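Long-range contacts in putative ABC transporter (Thermobispora bispora, PDB 4PE6), which probably binds a carbohydrate or sugar-acid ligand for uptake by an ABC transporter, as a periplasmic-type solute-binding protein: residues N25-N30 with P62-A67; E141-K146 with P176-V181; K195-V200 with Q221-A226; A232-T237 with G253-M258; S259-S264 with Y308-W313. All coordinates share one frame; numbering follows the deposited sequence.

Contact 1: N25-N30 with P62-A67. With LTH ((2R,3S)-2,3,4-trihydroxybutanoic acid), chain C.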
# COMPACT_ATOMS: atom_id res chain seq x y z
N ASN A 25 2.39 10.77 -7.53
CA ASN A 25 2.77 9.73 -6.58
C ASN A 25 4.02 10.09 -5.82
O ASN A 25 5.07 10.35 -6.44
CB ASN A 25 2.96 8.42 -7.33
CG ASN A 25 3.55 7.33 -6.46
OD1 ASN A 25 3.19 7.20 -5.29
ND2 ASN A 25 4.44 6.55 -7.01
N GLY A 26 3.91 10.10 -4.49
CA GLY A 26 4.99 10.53 -3.61
C GLY A 26 6.19 9.59 -3.44
O GLY A 26 7.21 10.01 -2.98
N PHE A 27 6.07 8.32 -3.83
CA PHE A 27 7.16 7.37 -3.67
C PHE A 27 6.97 6.24 -4.64
O PHE A 27 5.89 5.67 -4.70
CB PHE A 27 7.23 6.81 -2.23
CG PHE A 27 8.36 5.84 -2.02
CD1 PHE A 27 9.69 6.26 -2.18
CD2 PHE A 27 8.13 4.52 -1.68
CE1 PHE A 27 10.74 5.37 -1.99
CE2 PHE A 27 9.18 3.63 -1.48
CZ PHE A 27 10.49 4.06 -1.65
N ILE A 28 8.01 5.94 -5.41
CA ILE A 28 7.95 4.89 -6.43
C ILE A 28 8.96 3.76 -6.19
O ILE A 28 8.97 2.75 -6.93
CB ILE A 28 8.10 5.51 -7.85
CG1 ILE A 28 7.78 4.47 -8.94
CG2 ILE A 28 9.48 6.12 -8.04
CD1 ILE A 28 6.44 3.79 -8.78
N GLY A 29 9.74 3.87 -5.12
CA GLY A 29 10.84 2.94 -4.83
C GLY A 29 10.48 1.63 -4.14
O GLY A 29 11.22 1.17 -3.28
N ASN A 30 9.34 1.05 -4.48
CA ASN A 30 9.01 -0.31 -4.07
C ASN A 30 8.04 -0.91 -5.08
O ASN A 30 7.40 -0.21 -5.87
CB ASN A 30 8.53 -0.40 -2.60
CG ASN A 30 7.07 0.05 -2.41
OD1 ASN A 30 6.20 -0.24 -3.23
ND2 ASN A 30 6.80 0.74 -1.30
N PRO A 62 10.94 11.32 -7.10
CA PRO A 62 12.03 10.38 -6.79
C PRO A 62 12.52 10.51 -5.35
O PRO A 62 12.13 11.43 -4.65
CB PRO A 62 13.14 10.80 -7.78
CG PRO A 62 12.88 12.24 -8.02
CD PRO A 62 11.39 12.40 -7.98
N GLY A 63 13.37 9.60 -4.92
CA GLY A 63 13.98 9.72 -3.60
C GLY A 63 13.14 9.09 -2.52
O GLY A 63 12.13 8.47 -2.81
N ASN A 64 13.55 9.24 -1.27
CA ASN A 64 12.94 8.46 -0.20
C ASN A 64 11.72 9.14 0.40
O ASN A 64 11.73 9.56 1.56
CB ASN A 64 13.98 8.03 0.84
CG ASN A 64 14.48 6.60 0.59
OD1 ASN A 64 14.13 5.97 -0.42
ND2 ASN A 64 15.27 6.07 1.52
N ASN A 65 10.67 9.22 -0.42
CA ASN A 65 9.36 9.74 -0.03
C ASN A 65 9.47 11.24 0.31
O ASN A 65 9.20 11.65 1.45
CB ASN A 65 8.80 8.92 1.16
CG ASN A 65 7.30 9.13 1.39
OD1 ASN A 65 6.50 9.12 0.46
ND2 ASN A 65 6.91 9.25 2.65
N SER A 66 9.89 12.04 -0.69
CA SER A 66 10.18 13.48 -0.49
C SER A 66 9.06 14.43 -0.96
O SER A 66 8.79 14.59 -2.16
CB SER A 66 11.51 13.90 -1.13
OG SER A 66 11.55 15.32 -1.33
N ALA A 67 8.46 15.09 0.01
CA ALA A 67 7.33 15.96 -0.23
C ALA A 67 7.68 17.21 -1.05
O ALA A 67 6.87 17.65 -1.86
CB ALA A 67 6.73 16.37 1.10
O1 LTH C . 3.55 -0.29 0.35
C1 LTH C . 3.32 0.94 0.03
O LTH C . 4.07 1.67 -0.65
C2 LTH C . 1.96 1.55 0.42
O2 LTH C . 1.88 2.95 0.03
C3 LTH C . 1.72 1.49 1.92
O3 LTH C . 2.76 2.18 2.61
C4 LTH C . 0.38 2.18 2.24
O4 LTH C . -0.65 1.37 1.60
O HOH W 1 9.99 10.45 -3.12
O HOH W 2 10.40 7.70 -5.08
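Two loops at the carboxyl ends of neighbouring parallel strands, a layout expected of a periplasmic binding protein fold, meet where Phe27 lies against the turn at Gly63-Asn65. The Phe27 ring turns its edge to the backbone: CD1 is 3.4 Å from Gly63 O, which sits close to the ring plane. CG stands anti to the backbone N (chi1 -179°), and this carries the ring over to the facing loop, where CE1 also comes 3.8 Å from Asn64 OD1. The planes of ring and Asn64 amide are 69° apart. Over one face of the ring lies the backbone N of Gly29. A phenylalanine suits this buried place because its flat ring lies between two irregular backbones, while Gly63, at a positive phi, takes a turn that a side chain would obstruct.

Polar groups of the two loops are joined through water. One water accepts a hydrogen bond from Ser66 N and lies 2.8 Å from Gly26 O, with Pro62 O also within bonding distance; a second accepts from Ile28 N and lies within bonding distance of Gly63 O. At the pocket end, Asn30 ND2 reaches the carboxylate atom O of the bound trihydroxybutanoic acid at 3.0 Å, an almost straight bond with an angle of 177° at hydrogen. Its OD1 caps the following helix through Arg33 N, so both ends of the amide are held and its rotation is fixed.

The 25-30 loop runs from strand 20-25 into helix 31-49, against which Phe27 and Ile28 rest, and the 62-67 loop leads from the outermost strand 55-60 into helix 67-78.

Contact 2: E141-K146 with P176-V181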
# COMPACT_ATOMS: atom_id res chain seq x y z
N GLU A 141 1.68 -14.34 17.92
CA GLU A 141 1.05 -15.58 18.37
C GLU A 141 1.85 -16.79 17.89
O GLU A 141 2.04 -17.73 18.64
CB GLU A 141 -0.40 -15.71 17.90
CG GLU A 141 -1.37 -14.78 18.61
CD GLU A 141 -1.67 -15.19 20.04
OE1 GLU A 141 -2.05 -16.36 20.29
OE2 GLU A 141 -1.55 -14.32 20.92
N SER A 142 2.31 -16.76 16.64
CA SER A 142 3.04 -17.90 16.06
C SER A 142 4.37 -18.19 16.76
O SER A 142 4.91 -19.29 16.62
CB SER A 142 3.28 -17.71 14.56
OG SER A 142 4.45 -16.92 14.34
N ILE A 143 4.91 -17.24 17.51
CA ILE A 143 6.15 -17.49 18.27
C ILE A 143 5.83 -17.64 19.77
O ILE A 143 6.70 -17.48 20.64
CB ILE A 143 7.23 -16.42 17.98
CG1 ILE A 143 6.80 -15.02 18.43
CG2 ILE A 143 7.54 -16.39 16.49
CD1 ILE A 143 7.89 -13.97 18.43
N GLY A 144 4.57 -17.92 20.07
CA GLY A 144 4.17 -18.17 21.44
C GLY A 144 4.23 -16.96 22.36
O GLY A 144 4.27 -17.12 23.57
N GLY A 145 4.21 -15.75 21.79
CA GLY A 145 4.20 -14.54 22.60
C GLY A 145 5.50 -14.26 23.32
O GLY A 145 5.53 -13.54 24.32
N LYS A 146 6.60 -14.83 22.83
CA LYS A 146 7.90 -14.60 23.43
C LYS A 146 8.98 -14.78 22.38
O LYS A 146 8.78 -15.43 21.36
CB LYS A 146 8.14 -15.58 24.59
CG LYS A 146 8.32 -17.03 24.16
CD LYS A 146 9.02 -17.85 25.23
CE LYS A 146 9.12 -19.32 24.83
NZ LYS A 146 7.80 -20.02 24.92
N PRO A 176 4.68 -8.59 26.62
CA PRO A 176 5.85 -8.22 27.44
C PRO A 176 7.06 -9.13 27.27
O PRO A 176 8.18 -8.67 27.44
CB PRO A 176 5.32 -8.37 28.88
CG PRO A 176 3.85 -8.22 28.77
CD PRO A 176 3.48 -8.80 27.44
N GLN A 177 6.86 -10.40 26.96
CA GLN A 177 7.97 -11.33 26.82
C GLN A 177 8.59 -11.29 25.42
O GLN A 177 9.52 -12.02 25.15
CB GLN A 177 7.52 -12.76 27.14
CG GLN A 177 6.86 -12.92 28.51
CD GLN A 177 7.72 -12.37 29.62
OE1 GLN A 177 7.28 -11.55 30.42
NE2 GLN A 177 8.98 -12.81 29.66
N VAL A 178 8.06 -10.46 24.54
CA VAL A 178 8.69 -10.23 23.24
C VAL A 178 9.60 -9.01 23.34
O VAL A 178 9.20 -7.99 23.88
CB VAL A 178 7.65 -10.08 22.12
CG1 VAL A 178 8.28 -9.65 20.81
CG2 VAL A 178 6.93 -11.41 21.94
N LYS A 179 10.83 -9.15 22.83
CA LYS A 179 11.84 -8.11 22.86
C LYS A 179 12.13 -7.68 21.42
O LYS A 179 12.37 -8.54 20.54
CB LYS A 179 13.14 -8.62 23.49
CG LYS A 179 13.01 -9.14 24.93
CD LYS A 179 12.52 -8.03 25.86
CE LYS A 179 12.64 -8.39 27.34
NZ LYS A 179 11.46 -9.14 27.84
N THR A 180 12.10 -6.37 21.18
CA THR A 180 12.48 -5.84 19.89
C THR A 180 13.99 -5.67 19.93
O THR A 180 14.50 -4.87 20.70
CB THR A 180 11.78 -4.49 19.57
OG1 THR A 180 10.37 -4.69 19.43
CG2 THR A 180 12.29 -3.93 18.27
N VAL A 181 14.71 -6.44 19.13
CA VAL A 181 16.17 -6.42 19.16
C VAL A 181 16.76 -5.46 18.13
O VAL A 181 17.95 -5.15 18.21
CB VAL A 181 16.81 -7.83 19.01
CG1 VAL A 181 16.50 -8.68 20.24
CG2 VAL A 181 16.37 -8.52 17.72
O HOH W 3 4.40 -11.68 25.99
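Val178 presses its CG2 methyl onto the peptide that joins Gly145 to Lys146, 3.5 Å from Gly145 C. With chi1 at 172° this branch lies anti to the carbonyl carbon of Val178, beside its backbone N, and so faces the peptide. Ile143, two residues before Gly145, brings CD1 to 4.4 Å from Val178 CG2, a looser apolar touch. Further out, Lys146 and Gln177 meet through their CB atoms, 3.9 Å apart, and their polar ends then lead away from the contact. Gln177 CB also lies beside Gly145 O, and Gln177 O receives a CA-H...O contact from Lys146 CA at 3.5 Å.

The backbone of 141-146 is shaped by the end of helix 128-142: Gly144, with positive phi, is the C-prime residue of a Schellman motif, and a type I' turn spans Ile143 to Lys146. Glycine suits both Gly144 and Gly145 (phi 69°) in these left-handed conformations, which turn the chain toward strand 147-153, the partner of strand 178-185.

One water links the segments, donating to Gly145 O at 2.7 Å and accepting from Gln177 N at 2.9 Å. The chemistry is therefore that of a surface joint: small apolar groups touch backbone, water joins the peptide groups, and the long polar chains extend outward.

Contact 3: K195-V200 with Q221-A226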
# COMPACT_ATOMS: atom_id res chain seq x y z
N LYS A 195 18.92 -5.32 2.92
CA LYS A 195 20.16 -4.64 3.26
C LYS A 195 20.17 -4.18 4.72
O LYS A 195 21.16 -4.39 5.43
CB LYS A 195 20.38 -3.43 2.35
CG LYS A 195 21.78 -2.87 2.41
CD LYS A 195 21.86 -1.46 1.83
CE LYS A 195 23.31 -1.05 1.61
NZ LYS A 195 23.79 -1.32 0.22
N ALA A 196 19.07 -3.58 5.18
CA ALA A 196 19.01 -3.07 6.55
C ALA A 196 19.04 -4.20 7.59
O ALA A 196 19.73 -4.10 8.60
CB ALA A 196 17.77 -2.21 6.74
N VAL A 197 18.29 -5.27 7.35
CA VAL A 197 18.30 -6.42 8.27
C VAL A 197 19.68 -7.09 8.29
O VAL A 197 20.20 -7.42 9.34
CB VAL A 197 17.19 -7.45 7.92
CG1 VAL A 197 17.38 -8.76 8.68
CG2 VAL A 197 15.82 -6.86 8.21
N LEU A 198 20.25 -7.30 7.11
CA LEU A 198 21.58 -7.92 7.00
C LEU A 198 22.58 -7.15 7.86
O LEU A 198 23.45 -7.75 8.51
CB LEU A 198 22.06 -7.92 5.54
CG LEU A 198 23.45 -8.49 5.29
CD1 LEU A 198 23.45 -9.97 5.64
CD2 LEU A 198 23.89 -8.25 3.85
N GLY A 199 22.44 -5.83 7.83
CA GLY A 199 23.27 -4.92 8.61
C GLY A 199 23.27 -5.19 10.09
O GLY A 199 24.33 -5.07 10.72
N VAL A 200 22.13 -5.58 10.67
CA VAL A 200 22.05 -5.76 12.12
C VAL A 200 22.18 -7.20 12.62
O VAL A 200 22.42 -7.41 13.81
CB VAL A 200 20.76 -5.16 12.72
CG1 VAL A 200 20.64 -3.68 12.37
CG2 VAL A 200 19.51 -5.93 12.27
N GLN A 221 16.06 -13.43 2.40
CA GLN A 221 17.36 -13.42 1.76
C GLN A 221 18.46 -12.98 2.73
O GLN A 221 19.55 -13.53 2.70
CB GLN A 221 17.40 -12.50 0.55
CG GLN A 221 16.57 -12.91 -0.66
CD GLN A 221 16.47 -11.77 -1.68
OE1 GLN A 221 15.96 -10.67 -1.38
NE2 GLN A 221 16.96 -12.01 -2.90
N ALA A 222 18.20 -11.99 3.59
CA ALA A 222 19.22 -11.58 4.55
C ALA A 222 19.60 -12.75 5.46
O ALA A 222 20.80 -13.01 5.69
CB ALA A 222 18.76 -10.40 5.38
N PHE A 223 18.60 -13.47 5.95
CA PHE A 223 18.85 -14.60 6.86
C PHE A 223 19.60 -15.73 6.12
O PHE A 223 20.54 -16.33 6.66
CB PHE A 223 17.54 -15.09 7.51
CG PHE A 223 17.10 -14.24 8.69
CD1 PHE A 223 16.42 -13.04 8.49
CD2 PHE A 223 17.38 -14.64 9.99
CE1 PHE A 223 16.05 -12.26 9.56
CE2 PHE A 223 17.03 -13.85 11.07
CZ PHE A 223 16.36 -12.66 10.85
N ALA A 224 19.22 -15.98 4.87
CA ALA A 224 19.94 -16.96 4.05
C ALA A 224 21.40 -16.58 3.85
O ALA A 224 22.29 -17.44 3.94
CB ALA A 224 19.25 -17.15 2.70
N THR A 225 21.67 -15.29 3.62
CA THR A 225 23.04 -14.81 3.41
C THR A 225 23.88 -15.00 4.68
O THR A 225 25.06 -15.30 4.60
CB THR A 225 23.10 -13.33 2.95
OG1 THR A 225 22.59 -13.24 1.63
CG2 THR A 225 24.53 -12.81 2.91
N ALA A 226 23.23 -14.84 5.83
CA ALA A 226 23.89 -15.04 7.11
C ALA A 226 23.93 -16.51 7.53
O ALA A 226 24.55 -16.84 8.55
CB ALA A 226 23.20 -14.21 8.19
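Leu198 and Val197 of helix 190-200 pack on Ala222 of helix 216-226, two helices of the alternating alpha/beta lobe that run in roughly the same direction. Their short segments cross at -38°, with axes 8.8 Å apart at closest approach.

Leu198 can be followed outward along its side chain. Its CB lies 4.1 Å from Ala222 CB, close to where the helix backbones come nearest. A chi1 of 178° swings CG to the side opposite the backbone N, and the chain leads on toward the neighbouring helix, its end coming nearer than the direction of its CB suggests. There the CD1 branch settles 4.0 Å from Ala222 O and also meets Thr225 CG2, the two side chains crossing at about a right angle. Leucine is well matched to this partly exposed border: it is long enough to reach past the alanine to the next turn. Thr225 presents its methyl to the leucine, while its hydroxyl makes a weak hydrogen bond back to Gln221 O in its own helix.

Ala222 makes the close approach possible, since a lone methyl fits between Val197 and Leu198. On the buried side Val197, a branched residue, packs toward the sheet and touches Val152 of strand 147-153. Phe223 leaves its own helix pointing away, but its ring end comes back toward this side, among Leu201, Val207, Ile230 and Pro231. The side chains of Val197 and Phe223 cross at about a right angle, with Val197 CG1 3.8 Å from Phe223 CE1.

Contact 4: A232-T237 with G253-M258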
# COMPACT_ATOMS: atom_id res chain seq x y z
N ALA A 232 9.61 -16.15 11.17
CA ALA A 232 8.30 -15.73 10.65
C ALA A 232 8.45 -14.34 10.06
O ALA A 232 9.02 -13.45 10.69
CB ALA A 232 7.24 -15.74 11.75
N VAL A 233 7.99 -14.17 8.83
CA VAL A 233 8.10 -12.88 8.14
C VAL A 233 6.76 -12.39 7.60
O VAL A 233 5.75 -13.11 7.60
CB VAL A 233 9.14 -12.93 6.98
CG1 VAL A 233 10.54 -13.18 7.52
CG2 VAL A 233 8.78 -13.99 5.96
N THR A 234 6.75 -11.15 7.14
CA THR A 234 5.57 -10.54 6.54
C THR A 234 5.87 -10.39 5.06
O THR A 234 6.57 -9.48 4.66
CB THR A 234 5.25 -9.18 7.17
OG1 THR A 234 6.40 -8.32 7.12
CG2 THR A 234 4.82 -9.35 8.62
N PHE A 235 5.37 -11.33 4.25
CA PHE A 235 5.69 -11.34 2.85
C PHE A 235 5.00 -10.26 2.05
O PHE A 235 3.89 -9.84 2.37
CB PHE A 235 5.27 -12.68 2.23
CG PHE A 235 6.18 -13.80 2.58
CD1 PHE A 235 7.50 -13.79 2.13
CD2 PHE A 235 5.74 -14.88 3.31
CE1 PHE A 235 8.36 -14.83 2.44
CE2 PHE A 235 6.60 -15.93 3.61
CZ PHE A 235 7.91 -15.90 3.17
N GLU A 236 5.68 -9.88 0.98
CA GLU A 236 5.06 -9.27 -0.20
C GLU A 236 3.85 -10.08 -0.63
O GLU A 236 3.88 -11.31 -0.55
CB GLU A 236 6.04 -9.27 -1.38
CG GLU A 236 7.28 -8.41 -1.21
CD GLU A 236 8.43 -9.08 -0.49
OE1 GLU A 236 8.26 -10.17 0.08
OE2 GLU A 236 9.53 -8.48 -0.48
N THR A 237 2.83 -9.41 -1.14
CA THR A 237 1.67 -10.07 -1.72
C THR A 237 1.88 -10.20 -3.23
O THR A 237 0.96 -10.02 -4.01
CB THR A 237 0.38 -9.28 -1.44
OG1 THR A 237 0.61 -7.90 -1.75
CG2 THR A 237 -0.03 -9.43 0.03
N GLY A 253 4.55 -19.36 10.76
CA GLY A 253 3.83 -18.18 11.24
C GLY A 253 3.92 -17.02 10.27
O GLY A 253 3.38 -15.94 10.55
N SER A 254 4.63 -17.21 9.15
CA SER A 254 4.72 -16.16 8.14
C SER A 254 3.34 -15.79 7.65
O SER A 254 2.45 -16.62 7.66
CB SER A 254 5.65 -16.56 7.00
OG SER A 254 7.00 -16.57 7.46
N VAL A 255 3.16 -14.52 7.27
CA VAL A 255 1.87 -14.02 6.75
C VAL A 255 2.08 -13.23 5.46
O VAL A 255 3.21 -12.87 5.12
CB VAL A 255 1.13 -13.16 7.78
CG1 VAL A 255 0.76 -14.00 8.98
CG2 VAL A 255 1.97 -11.94 8.17
N ALA A 256 0.99 -13.00 4.74
CA ALA A 256 1.01 -12.17 3.54
C ALA A 256 -0.21 -11.28 3.51
O ALA A 256 -1.32 -11.73 3.18
CB ALA A 256 1.05 -13.04 2.29
N VAL A 257 -0.00 -10.02 3.87
CA VAL A 257 -1.08 -9.01 3.89
C VAL A 257 -0.51 -7.63 3.52
O VAL A 257 0.58 -7.26 3.93
CB VAL A 257 -1.78 -8.98 5.28
CG1 VAL A 257 -0.77 -8.77 6.41
CG2 VAL A 257 -2.88 -7.92 5.31
N MSE A 258 -1.24 -6.89 2.69
CA MSE A 258 -0.87 -5.52 2.33
C MSE A 258 -2.13 -4.79 1.96
O MSE A 258 -3.19 -5.40 1.75
CB MSE A 258 0.09 -5.43 1.12
CG MSE A 258 1.40 -6.13 1.35
SE MSE A 258 2.76 -5.65 0.00
CE MSE A 258 3.30 -3.89 0.76
O HOH W 4 2.80 -8.77 4.73
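Ser254 OG accepts a hydrogen bond from Val233 N at 2.9 Å, nearly straight at 171°, next to the parallel bridge between Thr234 and Val255. Its chi1 of -71° sets OG anti to the carbonyl carbon, facing the neighbouring strand; OG is also bonded to Asn252. Serine thus stands in for a backbone acceptor. The ladder then continues from Val255 N to Val233 O (3.0 Å) and from Phe235 N to Val255 O (2.8 Å).

Thr234 and Val255 lie side by side on one face of the sheet, their CG2 methyls 3.9 Å apart, while Thr234 OG1 bonds to Gly212 N. On the other face Phe235 CE2 reaches Ser254 CB at 3.6 Å, and Val233 CG2 sits over the rim of that ring. Further along, Thr237 holds OG1 between its backbone N and carbonyl carbon (chi1 48°), placing it 3.6 Å from the SE atom of Met258, a selenomethionine whose long, bent chain extends to the ligand pocket.

Helix 239-247 makes the beta-alpha-beta crossover between these strands and covers Phe235 and Ala256, whereas helix 128-142 packs on the face of Thr234 and Val255. Strands 209-211 and 283-290 flank the pair within the sheet.

Contact 5: S259-S264 with Y308-W313. With LTH ((2R,3S)-2,3,4-trihydroxybutanoic acid), chain C.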
# COMPACT_ATOMS: atom_id res chain seq x y z
N SER A 259 -2.03 -3.48 1.90
CA SER A 259 -3.02 -2.64 1.23
C SER A 259 -3.15 -3.01 -0.24
O SER A 259 -2.30 -3.74 -0.81
CB SER A 259 -2.63 -1.17 1.37
OG SER A 259 -1.34 -0.95 0.79
N ASP A 260 -4.19 -2.45 -0.86
CA ASP A 260 -4.55 -2.70 -2.25
C ASP A 260 -3.92 -1.68 -3.17
O ASP A 260 -4.25 -0.50 -3.10
CB ASP A 260 -6.08 -2.62 -2.38
CG ASP A 260 -6.59 -2.80 -3.80
OD1 ASP A 260 -5.92 -3.42 -4.67
OD2 ASP A 260 -7.71 -2.32 -4.06
N PRO A 261 -2.98 -2.12 -4.04
CA PRO A 261 -2.40 -1.18 -5.00
C PRO A 261 -3.43 -0.55 -5.92
O PRO A 261 -3.22 0.58 -6.37
CB PRO A 261 -1.42 -2.05 -5.82
CG PRO A 261 -1.14 -3.23 -4.96
CD PRO A 261 -2.40 -3.46 -4.16
N ALA A 262 -4.53 -1.25 -6.18
CA ALA A 262 -5.58 -0.76 -7.02
C ALA A 262 -6.49 0.28 -6.36
O ALA A 262 -7.51 0.64 -6.91
CB ALA A 262 -6.39 -1.92 -7.61
N GLN A 263 -6.11 0.80 -5.20
CA GLN A 263 -6.69 2.05 -4.76
C GLN A 263 -6.56 3.13 -5.83
O GLN A 263 -7.42 4.01 -5.91
CB GLN A 263 -6.05 2.55 -3.50
CG GLN A 263 -6.48 1.81 -2.25
CD GLN A 263 -5.64 2.24 -1.07
OE1 GLN A 263 -6.02 3.14 -0.34
NE2 GLN A 263 -4.46 1.61 -0.90
N SER A 264 -5.51 3.08 -6.66
CA SER A 264 -5.36 4.03 -7.73
C SER A 264 -6.48 3.93 -8.78
O SER A 264 -6.89 4.95 -9.37
CB SER A 264 -3.99 3.87 -8.41
OG SER A 264 -3.88 2.58 -9.00
N TYR A 308 1.95 -7.43 -7.65
CA TYR A 308 1.32 -7.49 -6.34
C TYR A 308 -0.19 -7.73 -6.50
O TYR A 308 -0.83 -7.23 -7.44
CB TYR A 308 1.59 -6.18 -5.57
CG TYR A 308 2.99 -6.07 -5.04
CD1 TYR A 308 4.08 -6.00 -5.91
CD2 TYR A 308 3.25 -6.09 -3.67
CE1 TYR A 308 5.37 -5.90 -5.43
CE2 TYR A 308 4.54 -6.00 -3.18
CZ TYR A 308 5.60 -5.90 -4.06
OH TYR A 308 6.88 -5.80 -3.61
N ALA A 309 -0.75 -8.47 -5.56
CA ALA A 309 -2.18 -8.73 -5.53
C ALA A 309 -2.92 -7.41 -5.40
O ALA A 309 -2.52 -6.53 -4.60
CB ALA A 309 -2.54 -9.66 -4.38
N ALA A 310 -3.98 -7.27 -6.18
CA ALA A 310 -4.74 -6.03 -6.33
C ALA A 310 -6.19 -6.36 -6.64
O ALA A 310 -6.45 -7.32 -7.34
CB ALA A 310 -4.13 -5.20 -7.45
N TRP A 311 -7.15 -5.60 -6.10
CA TRP A 311 -8.55 -5.89 -6.39
C TRP A 311 -8.91 -5.30 -7.77
O TRP A 311 -8.50 -4.18 -8.10
CB TRP A 311 -9.48 -5.36 -5.30
CG TRP A 311 -9.26 -5.94 -3.94
CD1 TRP A 311 -8.99 -5.25 -2.79
CD2 TRP A 311 -9.30 -7.32 -3.57
NE1 TRP A 311 -8.89 -6.12 -1.72
CE2 TRP A 311 -9.06 -7.39 -2.18
CE3 TRP A 311 -9.52 -8.51 -4.28
CZ2 TRP A 311 -9.01 -8.60 -1.49
CZ3 TRP A 311 -9.49 -9.70 -3.59
CH2 TRP A 311 -9.24 -9.74 -2.21
N PRO A 312 -9.63 -6.06 -8.60
CA PRO A 312 -9.96 -5.55 -9.94
C PRO A 312 -11.19 -4.65 -9.92
O PRO A 312 -12.31 -5.09 -10.22
CB PRO A 312 -10.20 -6.84 -10.74
CG PRO A 312 -10.75 -7.80 -9.73
CD PRO A 312 -10.08 -7.46 -8.42
N TRP A 313 -11.00 -3.38 -9.58
CA TRP A 313 -12.12 -2.44 -9.53
C TRP A 313 -12.60 -2.08 -10.93
O TRP A 313 -11.82 -1.64 -11.77
CB TRP A 313 -11.74 -1.17 -8.76
CG TRP A 313 -11.32 -1.47 -7.40
CD1 TRP A 313 -10.05 -1.44 -6.93
CD2 TRP A 313 -12.15 -1.87 -6.30
NE1 TRP A 313 -10.02 -1.81 -5.61
CE2 TRP A 313 -11.31 -2.08 -5.20
CE3 TRP A 313 -13.53 -2.07 -6.15
CZ2 TRP A 313 -11.78 -2.47 -3.96
CZ3 TRP A 313 -14.01 -2.48 -4.91
CH2 TRP A 313 -13.14 -2.66 -3.82
O1 LTH C . 3.55 -0.29 0.35
C1 LTH C . 3.32 0.94 0.03
O LTH C . 4.07 1.67 -0.65
C2 LTH C . 1.96 1.55 0.42
O2 LTH C . 1.88 2.95 0.03
C3 LTH C . 1.72 1.49 1.92
O3 LTH C . 2.76 2.18 2.61
C4 LTH C . 0.38 2.18 2.24
O4 LTH C . -0.65 1.37 1.60
O HOH W 5 -1.53 -6.32 -2.00
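Asp260 grips the 308-313 loop with both carboxylate oxygens. OD2 accepts a hydrogen bond from Trp313 NE1 at 2.8 Å, nearly straight at 169° and close to the plane of the indole. OD1 takes Trp311 N at 2.9 Å, met from above the carboxylate plane, and a weak bond from Ala262 N. Asp260 is extended at chi1 (178°), CG opposite the backbone N, which brings the carboxylate toward the tryptophans; its plane is turned 45° from the Trp313 ring. Aspartate suits the place because its short chain holds two acceptors in a fixed position.

Gln263 N closes the type I turn on Asp260 O, leading into helix 263-275, and Gln263 NE2 reaches the same oxygen from the opposite face of its plane. Gln263 NE2 also bonds Asp113 of the ligand pocket. In the same pocket, Ser259 OG donates to O4 of the trihydroxybutanoic acid at 2.6 Å. A water donates to both Ser259 O and Ala309 O, joining the two segments near the pocket.

Around this polar centre the packing is made by small groups. Ala262 CB lies 4.0 Å from Ala310 CB and beside Trp313 CD1, and Pro261 CG meets Tyr308 CB at 4.1 Å. Proline and alanine fit here by letting the backbones come close, and Trp311 CB covers part of one face of the Trp313 ring.

The carboxylate is thus buried but held by N-H donors, which would be expected to favour its charged form and to fix the loop beside the residue that bonds the ligand.

Along the chain the five contacts follow in series, each closing before the next opens. Contact 1 belongs to the lobe built on strands 20-25 and 55-60, whereas contacts 2, 3 and 4 gather in the other lobe; the centres of contacts 1 and 2 are about 33 Å apart. Contacts 2 and 4 touch and reach the same sheet. Contact 3 joins helices leading from strand 178-185 and into strand 232-235. Contact 4 runs on into contact 5, their centres about 17 Å apart, where Thr237 O probably bonds Ala309 N. Contacts 1 and 5, with centres about 19 Å apart, both hydrogen-bond the ligand, consistent with a site formed between the lobes.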